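Local coordinates for tetratricopeptide repeat protein (Parabacteroides merdae ATCC 43184, PDB 4R7S) that is of unknown function but, as a tetratricopeptide repeat protein, probably serves as a helical scaffold for binding other proteins or peptides, at residues L7-K10 and S11-V15; A60-S63 and Y64-L68; D199-K202 and V203-S207. One frame throughout, in Å; residues are numbered along the deposited sequence. Where two conformers were deposited one is given.

Contact 1: L7-K10 and S11-V15; sequences LIEK and SYDFV. With EDO (1,2-ethanediol), chain E.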
# COMPACT_ATOMS: atom_id res chain seq x y z
N LEU A 7 -29.10 12.90 9.96
CA LEU A 7 -28.48 11.59 9.99
C LEU A 7 -27.08 11.68 9.38
O LEU A 7 -26.14 11.16 9.97
CB LEU A 7 -29.35 10.53 9.29
CG LEU A 7 -30.57 10.06 10.10
CD1 LEU A 7 -31.62 9.45 9.20
CD2 LEU A 7 -30.19 9.11 11.23
N ILE A 8 -26.93 12.44 8.28
CA ILE A 8 -25.63 12.68 7.66
C ILE A 8 -24.73 13.46 8.64
O ILE A 8 -23.56 13.11 8.81
CB ILE A 8 -25.76 13.40 6.29
CG1 ILE A 8 -26.49 12.51 5.25
CG2 ILE A 8 -24.38 13.82 5.77
CD1 ILE A 8 -26.85 13.27 3.92
N GLU A 9 -25.30 14.46 9.30
CA GLU A 9 -24.59 15.26 10.29
C GLU A 9 -24.10 14.37 11.45
O GLU A 9 -22.93 14.49 11.83
CB GLU A 9 -25.45 16.44 10.79
CG GLU A 9 -24.87 17.24 11.96
CD GLU A 9 -23.46 17.81 11.89
OE1 GLU A 9 -22.80 17.71 10.82
OE2 GLU A 9 -23.01 18.36 12.92
N LYS A 10 -24.94 13.44 11.96
CA LYS A 10 -24.52 12.51 13.02
C LYS A 10 -23.37 11.61 12.54
O LYS A 10 -22.44 11.34 13.31
CB LYS A 10 -25.67 11.65 13.53
CG LYS A 10 -26.66 12.38 14.41
CD LYS A 10 -27.56 11.34 15.07
CE LYS A 10 -28.73 11.92 15.82
NZ LYS A 10 -29.54 10.84 16.46
N SER A 11 -23.42 11.18 11.24
CA SER A 11 -22.37 10.33 10.68
C SER A 11 -21.02 11.06 10.74
O SER A 11 -20.04 10.47 11.20
CB SER A 11 -22.70 9.87 9.26
OG SER A 11 -22.35 10.79 8.24
N TYR A 12 -20.99 12.35 10.37
CA TYR A 12 -19.77 13.18 10.42
C TYR A 12 -19.24 13.28 11.86
O TYR A 12 -18.05 13.04 12.08
CB TYR A 12 -20.04 14.59 9.87
CG TYR A 12 -20.38 14.65 8.40
CD1 TYR A 12 -19.81 13.77 7.49
CD2 TYR A 12 -21.19 15.67 7.90
CE1 TYR A 12 -20.06 13.87 6.12
CE2 TYR A 12 -21.44 15.78 6.53
CZ TYR A 12 -20.88 14.87 5.65
OH TYR A 12 -21.14 14.96 4.31
N ASP A 13 -20.13 13.66 12.82
CA ASP A 13 -19.72 13.79 14.22
C ASP A 13 -19.19 12.45 14.75
O ASP A 13 -18.19 12.45 15.48
CB ASP A 13 -20.85 14.34 15.10
CG ASP A 13 -21.09 15.84 15.00
OD1 ASP A 13 -20.10 16.61 14.80
OD2 ASP A 13 -22.26 16.27 15.17
N PHE A 14 -19.82 11.30 14.35
CA PHE A 14 -19.37 9.96 14.78
C PHE A 14 -18.00 9.59 14.16
O PHE A 14 -17.20 8.89 14.79
CB PHE A 14 -20.40 8.87 14.44
CG PHE A 14 -21.60 8.74 15.35
CD1 PHE A 14 -21.44 8.65 16.73
CD2 PHE A 14 -22.88 8.59 14.82
CE1 PHE A 14 -22.56 8.50 17.57
CE2 PHE A 14 -23.99 8.46 15.65
CZ PHE A 14 -23.82 8.39 17.03
N VAL A 15 -17.75 10.04 12.91
CA VAL A 15 -16.47 9.81 12.26
C VAL A 15 -15.41 10.62 13.02
O VAL A 15 -14.32 10.10 13.30
CB VAL A 15 -16.53 10.17 10.75
CG1 VAL A 15 -15.13 10.37 10.16
CG2 VAL A 15 -17.30 9.12 9.96
C1 EDO E . -32.76 12.43 12.11
O1 EDO E . -34.04 11.86 12.25
C2 EDO E . -32.05 12.55 13.49
O2 EDO E . -31.52 11.30 13.88
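Ser11 and Tyr12 both bond back to the carbonyl oxygen of Ile8. Ser11 OG donates to Ile8 O at 2.7 Å, in the carbonyl plane and on a lone pair. Tyr12 N donates to Ile8 O at 3.1 Å. The Ser11 hydroxyl gets there because its chi1 is 84°, which sets OG between its own backbone N and carbonyl carbon. An alanine here has no hydroxyl, and Ile8 O would probably be left with Tyr12 N as its one donor across this turn. The other backbone bonds run from Ser11 N to Leu7 O, Asp13 N to Glu9 O and Phe14 N to Lys10 O.

The apolar contact joins Ile8 and Tyr12, one helical turn apart. Their side chains lie alongside each other and point the same way. The CG2 branch of Ile8 touches CE2 of the Tyr12 ring at 3.6 Å. One ring face also sits over Ile8 O, which is offset toward the rim.

All nine residues belong to helix 2-16, in the first part of the tetratricopeptide repeat array. Such repeats are built from paired antiparallel helices. Here Ser11 packs on Leu27 and Phe14 on Ser22 and Ser26 of helix 20-33, while Ile8 meets Leu43 of helix 40-52.

The charged side chains are exposed. Glu9 bends at chi2 (53°) and brings OE1 in plane at the Tyr12 ring edge, with Glu9 OE1 3.9 Å from Tyr12 CD2. Its carboxylate is turned 75° from the ring. Glu9 OE2 lies 3.2 Å from Asp13 OD2, but Asp13 has two conformers and this approach is doubtful. Lys10 extends beyond CG, and Lys10 NZ makes a weak 3.3 Å hydrogen bond to O2 of a 1,2-ethanediol, probably from the crystallisation liquor.

Contact 2: A60-S63 and Y64-L68; sequences ALIS and YTSAL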
# COMPACT_ATOMS: atom_id res chain seq x y z
N ALA A 60 -17.38 -3.04 2.11
CA ALA A 60 -16.81 -1.81 1.58
C ALA A 60 -16.77 -1.87 0.06
O ALA A 60 -17.08 -0.88 -0.58
CB ALA A 60 -15.41 -1.61 2.14
N LEU A 61 -16.44 -3.04 -0.50
CA LEU A 61 -16.40 -3.21 -1.95
C LEU A 61 -17.80 -3.02 -2.54
O LEU A 61 -17.93 -2.35 -3.57
CB LEU A 61 -15.80 -4.59 -2.35
CG LEU A 61 -15.86 -5.00 -3.83
CD1 LEU A 61 -15.22 -3.96 -4.76
CD2 LEU A 61 -15.21 -6.36 -4.03
N ILE A 62 -18.82 -3.56 -1.88
CA ILE A 62 -20.20 -3.43 -2.36
C ILE A 62 -20.63 -1.94 -2.34
O ILE A 62 -21.22 -1.46 -3.33
CB ILE A 62 -21.17 -4.38 -1.58
CG1 ILE A 62 -20.88 -5.86 -1.99
CG2 ILE A 62 -22.65 -4.00 -1.81
CD1 ILE A 62 -21.63 -6.98 -1.24
N SER A 63 -20.27 -1.20 -1.27
CA SER A 63 -20.59 0.22 -1.12
C SER A 63 -19.93 1.05 -2.25
O SER A 63 -20.62 1.83 -2.92
CB SER A 63 -20.19 0.74 0.25
OG SER A 63 -21.03 0.19 1.25
N TYR A 64 -18.63 0.84 -2.50
CA TYR A 64 -17.90 1.52 -3.57
C TYR A 64 -18.47 1.15 -4.95
O TYR A 64 -18.60 2.04 -5.80
CB TYR A 64 -16.39 1.19 -3.53
CG TYR A 64 -15.61 1.82 -2.39
CD1 TYR A 64 -15.92 3.09 -1.92
CD2 TYR A 64 -14.49 1.19 -1.86
CE1 TYR A 64 -15.18 3.69 -0.90
CE2 TYR A 64 -13.76 1.76 -0.82
CZ TYR A 64 -14.11 3.01 -0.35
OH TYR A 64 -13.35 3.58 0.63
N THR A 65 -18.82 -0.13 -5.16
CA THR A 65 -19.40 -0.59 -6.42
C THR A 65 -20.74 0.14 -6.67
O THR A 65 -20.99 0.58 -7.81
CB THR A 65 -19.55 -2.12 -6.41
OG1 THR A 65 -18.23 -2.68 -6.44
CG2 THR A 65 -20.33 -2.64 -7.61
N SER A 66 -21.55 0.33 -5.61
CA SER A 66 -22.83 1.01 -5.67
C SER A 66 -22.65 2.47 -5.97
O SER A 66 -23.35 2.99 -6.83
CB SER A 66 -23.59 0.85 -4.35
OG SER A 66 -23.86 -0.51 -4.08
N ALA A 67 -21.71 3.14 -5.28
CA ALA A 67 -21.36 4.56 -5.48
C ALA A 67 -20.92 4.82 -6.93
O ALA A 67 -21.28 5.83 -7.51
CB ALA A 67 -20.25 4.97 -4.51
N LEU A 68 -20.11 3.91 -7.48
CA LEU A 68 -19.55 4.02 -8.82
C LEU A 68 -20.64 3.94 -9.93
O LEU A 68 -20.53 4.65 -10.93
CB LEU A 68 -18.45 2.96 -9.02
CG LEU A 68 -17.52 3.18 -10.21
CD1 LEU A 68 -16.71 4.46 -10.06
CD2 LEU A 68 -16.61 2.02 -10.39
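Thr65 reaches Leu61 twice through one carbonyl oxygen. Thr65 N donates to Leu61 O at 2.9 Å, and the hydroxyl Thr65 OG1 donates to that oxygen at 2.9 Å as well. The two donors come from opposite faces of the carbonyl plane. OG1 stands 39° out of that plane, away from the lone pairs. All nine residues lie on helix 57-68 of the tetratricopeptide repeat array, which packs between helices 40-52 and 75-87.

The Thr65 hydroxyl lies anti to its carbonyl carbon, beside the backbone N (chi1 -68°), and this turns it back along the helix toward the preceding turn. The Leu61 side chain crosses it at a slant, and Leu61 CD1 comes to 3.7 Å from Thr65 OG1. Ser66 turns its hydroxyl back in a similar way, and Ser66 OG lies 2.9 Å from Ile62 O. Backbone bonds from Tyr64 N to Ala60 O, Ser66 N to Ile62 O and Ala67 N to Ser63 O complete the turn. The base of the Tyr64 ring lies near Ala60 O, with Tyr64 CG and CD2 each 3.6 Å from Ala60 O. The ring lies obliquely to this oxygen.

The next shell holds the polar ends. Tyr64 OH is hydrogen-bonded to Thr49 OG1 and Ser63 OG to Gln51 OE1, so these two buried residues tie their helix to helix 40-52. On the side of helix 75-87, Leu61 packs on Leu84 and Tyr85, and Thr65 OG1 has a further, weak hydrogen bond to Arg81 NH2. Back within the helix, small side chains sit close to the backbone one turn earlier. Ala67 CB lies 3.5 Å from Ser63 O.

Contact 3: D199-K202 and V203-S207; sequences DIEK and VFTES. With EDO (1,2-ethanediol), chain G.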
# COMPACT_ATOMS: atom_id res chain seq x y z
N ASP A 199 23.08 -1.67 6.69
CA ASP A 199 21.87 -0.86 6.51
C ASP A 199 20.80 -1.21 7.53
O ASP A 199 20.20 -0.30 8.12
CB ASP A 199 21.30 -1.01 5.09
CG ASP A 199 21.87 -0.05 4.05
OD1 ASP A 199 22.66 0.84 4.43
OD2 ASP A 199 21.51 -0.18 2.88
N ILE A 200 20.58 -2.53 7.77
CA ILE A 200 19.60 -3.02 8.74
C ILE A 200 19.95 -2.51 10.16
O ILE A 200 19.07 -2.03 10.88
CB ILE A 200 19.50 -4.55 8.66
CG1 ILE A 200 18.78 -4.96 7.35
CG2 ILE A 200 18.79 -5.17 9.90
CD1 ILE A 200 18.79 -6.47 7.03
N GLU A 201 21.22 -2.57 10.53
CA GLU A 201 21.76 -2.13 11.82
C GLU A 201 21.49 -0.64 12.04
O GLU A 201 21.24 -0.23 13.18
CB GLU A 201 23.28 -2.41 11.87
CG GLU A 201 23.97 -2.07 13.20
CD GLU A 201 23.46 -2.79 14.44
OE1 GLU A 201 23.10 -3.98 14.36
OE2 GLU A 201 23.44 -2.14 15.51
N LYS A 202 21.54 0.15 10.96
CA LYS A 202 21.32 1.59 11.01
C LYS A 202 19.87 1.88 11.43
O LYS A 202 19.65 2.72 12.29
CB LYS A 202 21.68 2.26 9.67
CG LYS A 202 21.71 3.78 9.75
CD LYS A 202 22.92 4.38 9.05
CE LYS A 202 23.05 5.87 9.32
NZ LYS A 202 23.43 6.18 10.73
N VAL A 203 18.91 1.17 10.84
CA VAL A 203 17.48 1.35 11.10
C VAL A 203 17.16 0.92 12.53
O VAL A 203 16.41 1.60 13.24
CB VAL A 203 16.63 0.57 10.07
CG1 VAL A 203 15.14 0.90 10.23
CG2 VAL A 203 17.09 0.86 8.66
N PHE A 204 17.70 -0.23 12.94
CA PHE A 204 17.48 -0.78 14.27
C PHE A 204 18.03 0.14 15.33
O PHE A 204 17.39 0.29 16.36
CB PHE A 204 18.10 -2.18 14.40
CG PHE A 204 17.15 -3.31 14.07
CD1 PHE A 204 17.01 -3.78 12.77
CD2 PHE A 204 16.41 -3.94 15.08
CE1 PHE A 204 16.13 -4.82 12.47
CE2 PHE A 204 15.54 -4.99 14.78
CZ PHE A 204 15.40 -5.42 13.47
N THR A 205 19.17 0.80 15.07
CA THR A 205 19.82 1.69 16.04
C THR A 205 19.10 3.05 16.16
O THR A 205 18.98 3.58 17.27
CB THR A 205 21.31 1.87 15.67
OG1 THR A 205 21.89 0.58 15.44
CG2 THR A 205 22.12 2.60 16.77
N GLU A 206 18.63 3.60 15.03
CA GLU A 206 18.08 4.95 14.95
C GLU A 206 16.56 5.07 14.85
O GLU A 206 16.05 6.18 14.95
CB GLU A 206 18.66 5.63 13.70
CG GLU A 206 20.18 5.74 13.67
CD GLU A 206 20.81 6.89 14.41
OE1 GLU A 206 20.08 7.73 15.00
OE2 GLU A 206 22.06 6.96 14.40
N SER A 207 15.85 3.97 14.59
CA SER A 207 14.41 4.04 14.36
C SER A 207 13.68 2.76 14.90
O SER A 207 14.21 2.05 15.76
CB SER A 207 14.18 4.25 12.86
OG SER A 207 12.84 4.18 12.40
C1 EDO G . 27.53 -0.69 15.53
O1 EDO G . 27.37 0.10 14.34
C2 EDO G . 26.49 -0.31 16.59
O2 EDO G . 25.17 -0.24 16.05
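Ile200 and Phe204 form the closely packed part of this helical turn. Their side chains run side by side and point the same way. Ile200 CG2 is anti to its backbone N (chi1 -72° for CG1), which sets Ile200 CG2 3.7 Å from both CD1 and CE1 of Phe204. Ile200 O lies in plane at the ring edge, 3.3 Å from Phe204 CD1, and also accepts from Phe204 N. Beside them, Val203 CG2 packs 3.4 Å from Asp199 O.

The turn lies near the end of helix 193-206 in this tetratricopeptide repeat protein; Ser207 leaves the helical path. Helix 211-223 receives Ile200 against Leu213, Leu216 and Ile220, and Phe204 there makes an edge-to-face contact with Tyr214 and a cation-pi contact with Arg217. Asp199 pairs with Arg183 in a salt bridge.

The other side is looser and polar. Glu201 and Thr205 are exposed. Glu201 O accepts from Thr205 N at 3.0 Å. Thr205 OG1 also approaches Glu201 O, but at 2.5 Å the distance is too short to be trusted. Glu201 bends at chi2 (59°), and Glu201 OE2 accepts a 2.6 Å hydrogen bond from O2 of a 1,2-ethanediol, probably from the crystallisation liquor. Lys202 NZ and Glu206 OE2 form a long salt bridge of 4.0 Å. Both side chains also touch Trp177 in a neighbouring loop.

The three contacts follow one another along the chain, each within a single helix, and none touches another. Contacts 1 and 2 are near each other in the first part of the tetratricopeptide repeat array. Their centres are 20 Å apart and their nearest atoms about 12 Å apart. Helix 40-52 connects them: Ile8 and Val15 of contact 1 and Ser63 and Ala67 of contact 2 all pack on it. Contact 3 is far away, centre to centre about 43 Å from contact 1 and about 42 Å from contact 2. It lies across the chain's centre from contact 2. A 1,2-ethanediol, probably from the crystallisation liquor, lies at each of contacts 1 and 3, and one is about 5 Å from the Tyr64 side chain.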